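Local atomic coordinates of DNA repair protein PprA (Deinococcus deserti, PDB entry 6MC8), a protein that binds DNA and takes part in the radiation-induced repair of DNA damage and in genome segregation, with filament formation among its properties. Residues 279-282 and 283-287. The protein carries 2 engineered substitutions. Numbering follows the deposited sequence.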
ATOM      1  N   ALA A 279      12.815  16.818 -10.247  1.00 29.49           N
ATOM      2  CA  ALA A 279      13.019  16.874 -11.686  1.00 30.37           C
ATOM      3  C   ALA A 279      11.809  16.332 -12.437  1.00 30.52           C
ATOM      4  O   ALA A 279      11.610  16.656 -13.610  1.00 28.63           O
ATOM      5  CB  ALA A 279      14.280  16.101 -12.060  1.00 24.61           C
ATOM      6  N   MET A 280      10.988  15.518 -11.771  1.00 27.78           N
ATOM      7  CA  MET A 280       9.793  14.970 -12.405  1.00 29.40           C
ATOM      8  C   MET A 280       8.699  16.023 -12.527  1.00 29.25           C
ATOM      9  O   MET A 280       8.069  16.159 -13.580  1.00 28.64           O
ATOM     10  CB  MET A 280       9.288  13.769 -11.607  1.00 30.39           C
ATOM     11  CG  MET A 280      10.081  12.495 -11.772  1.00 37.58           C
ATOM     12  SD  MET A 280       9.714  11.261 -10.519  1.00 38.77           S
ATOM     13  CE  MET A 280       8.044  10.822 -10.951  1.00 23.78           C
ATOM     14  N   GLN A 281       8.450  16.762 -11.444  1.00 24.99           N
ATOM     15  CA  GLN A 281       7.450  17.822 -11.464  1.00 31.37           C
ATOM     16  C   GLN A 281       7.864  18.956 -12.391  1.00 35.54           C
ATOM     17  O   GLN A 281       7.025  19.547 -13.081  1.00 36.00           O
ATOM     18  CB  GLN A 281       7.225  18.347 -10.048  1.00 26.65           C
ATOM     19  CG  GLN A 281       6.124  19.367  -9.950  1.00 32.59           C
ATOM     20  CD  GLN A 281       5.930  19.873  -8.555  1.00 33.78           C
ATOM     21  OE1 GLN A 281       6.649  19.489  -7.644  1.00 47.77           O
ATOM     22  NE2 GLN A 281       4.961  20.753  -8.378  1.00 57.59           N
ATOM     23  N   ARG A 282       9.160  19.270 -12.418  1.00 30.92           N
ATOM     24  CA  ARG A 282       9.666  20.316 -13.297  1.00 27.08           C
ATOM     25  C   ARG A 282       9.578  19.888 -14.756  1.00 31.78           C
ATOM     26  O   ARG A 282       9.391  20.725 -15.645  1.00 30.67           O
ATOM     27  CB  ARG A 282      11.103  20.650 -12.903  1.00 36.77           C
ATOM     28  CG  ARG A 282      11.688  21.904 -13.519  1.00 43.85           C
ATOM     29  CD  ARG A 282      13.117  22.123 -13.032  1.00 56.49           C
ATOM     30  NE  ARG A 282      13.184  22.277 -11.580  1.00 61.41           N
ATOM     31  CZ  ARG A 282      13.800  21.428 -10.762  1.00 48.90           C
ATOM     32  NH1 ARG A 282      14.419  20.364 -11.252  1.00 42.88           N
ATOM     33  NH2 ARG A 282      13.801  21.647  -9.457  1.00 39.54           N
ATOM     34  N   GLU A 283       9.701  18.583 -15.017  1.00 29.27           N
ATOM     35  CA  GLU A 283       9.464  18.062 -16.358  1.00 25.03           C
ATOM     36  C   GLU A 283       7.995  18.174 -16.741  1.00 26.66           C
ATOM     37  O   GLU A 283       7.672  18.580 -17.860  1.00 25.83           O
ATOM     38  CB  GLU A 283       9.925  16.607 -16.451  1.00 27.36           C
ATOM     39  CG  GLU A 283       9.675  15.955 -17.800  1.00 27.92           C
ATOM     40  CD  GLU A 283      10.091  14.503 -17.839  1.00 30.36           C
ATOM     41  OE1 GLU A 283      10.596  14.003 -16.819  1.00 33.56           O
ATOM     42  OE2 GLU A 283       9.901  13.856 -18.887  1.00 32.47           O
ATOM     43  N   ALA A 284       7.094  17.833 -15.816  1.00 28.18           N
ATOM     44  CA  ALA A 284       5.667  17.824 -16.119  1.00 29.18           C
ATOM     45  C   ALA A 284       5.124  19.234 -16.306  1.00 30.24           C
ATOM     46  O   ALA A 284       4.201  19.448 -17.095  1.00 26.47           O
ATOM     47  CB  ALA A 284       4.905  17.101 -15.012  1.00 21.21           C
ATOM     48  N   THR A 285       5.690  20.207 -15.590  1.00 30.45           N
ATOM     49  CA  THR A 285       5.276  21.595 -15.755  1.00 28.48           C
ATOM     50  C   THR A 285       5.722  22.142 -17.108  1.00 27.45           C
ATOM     51  O   THR A 285       4.953  22.814 -17.802  1.00 30.45           O
ATOM     52  CB  THR A 285       5.837  22.434 -14.604  1.00 33.36           C
ATOM     53  OG1 THR A 285       5.330  21.935 -13.362  1.00 41.24           O
ATOM     54  CG2 THR A 285       5.445  23.888 -14.742  1.00 28.71           C
ATOM     55  N   GLU A 286       6.961  21.841 -17.506  1.00 28.69           N
ATOM     56  CA  GLU A 286       7.439  22.232 -18.829  1.00 25.82           C
ATOM     57  C   GLU A 286       6.713  21.479 -19.935  1.00 25.71           C
ATOM     58  O   GLU A 286       6.506  22.019 -21.026  1.00 30.18           O
ATOM     59  CB  GLU A 286       8.948  22.007 -18.936  1.00 29.56           C
ATOM     60  CG  GLU A 286       9.794  23.061 -18.249  1.00 44.30           C
ATOM     61  CD  GLU A 286       9.813  24.382 -19.009  1.00 57.74           C
ATOM     62  OE1 GLU A 286       9.793  24.354 -20.257  1.00 53.63           O
ATOM     63  OE2 GLU A 286       9.843  25.448 -18.362  1.00 60.05           O
ATOM     64  N   THR A 287       6.325  20.230 -19.676  1.00 25.01           N
ATOM     65  CA  THR A 287       5.572  19.475 -20.671  1.00 22.73           C
ATOM     66  C   THR A 287       4.154  20.019 -20.804  1.00 29.40           C
ATOM     67  O   THR A 287       3.634  20.138 -21.916  1.00 31.45           O
ATOM     68  CB  THR A 287       5.560  17.988 -20.308  1.00 27.04           C
ATOM     69  OG1 THR A 287       6.903  17.519 -20.183  1.00 22.37           O
ATOM     70  CG2 THR A 287       4.874  17.171 -21.376  1.00 20.50           C
TER
HETATM   71  O   HOH W   1      12.766  14.784 -15.431  1.00 30.82           O
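Glu283 and Ala279 meet one turn apart in the long helix 274-304, joined twice: directly, by Glu283 N to Ala279 O at 3.1 Å, and through a water. That water donates to Ala279 O at 2.9 Å and to Glu283 OE1 at 2.7 Å, so the carboxylate is tied back to the carbonyl of the preceding turn. Glu283 can do this because its chain runs out extended, with CG opposite the backbone N (chi1 178°). The Glu283 N-H reaches Ala279 O from above the plane of that carbonyl, 44° out of it.

One residue further on, Ala284 N bonds to Met280 O at 3.0 Å. Gln281 O then takes Thr285 N at 2.9 Å, and Thr285 OG1 lies 2.9 Å from Gln281 O. With chi1 at -60°, OG1 is swung beside its own backbone N and faces back along the helix. At Thr287 the hydroxyl OG1 donates to Glu283 O at 2.7 Å, from above the carbonyl plane, and Thr287 N bonds to the same oxygen.

Outside the helix, Met280 and Ala284 are buried against the four-stranded antiparallel sheet that includes strands 189-195 and 261-267, touching Val264 of strand 261-267 and, on strand 189-195, Val192 and Val194 respectively. Gln281 and Thr285 also touch Val194, and Glu283 reaches Val264, whereas Arg282 and Glu286 are exposed. The segment is thus an amphipathic stretch of helix laid on a sheet. Its chemistry is mixed: Met280 and Ala284 are buried on valines that polar side chains also reach, while a hydroxyl and a water give backbone carbonyls such as Glu283 O and Ala279 O a second hydrogen-bond donor.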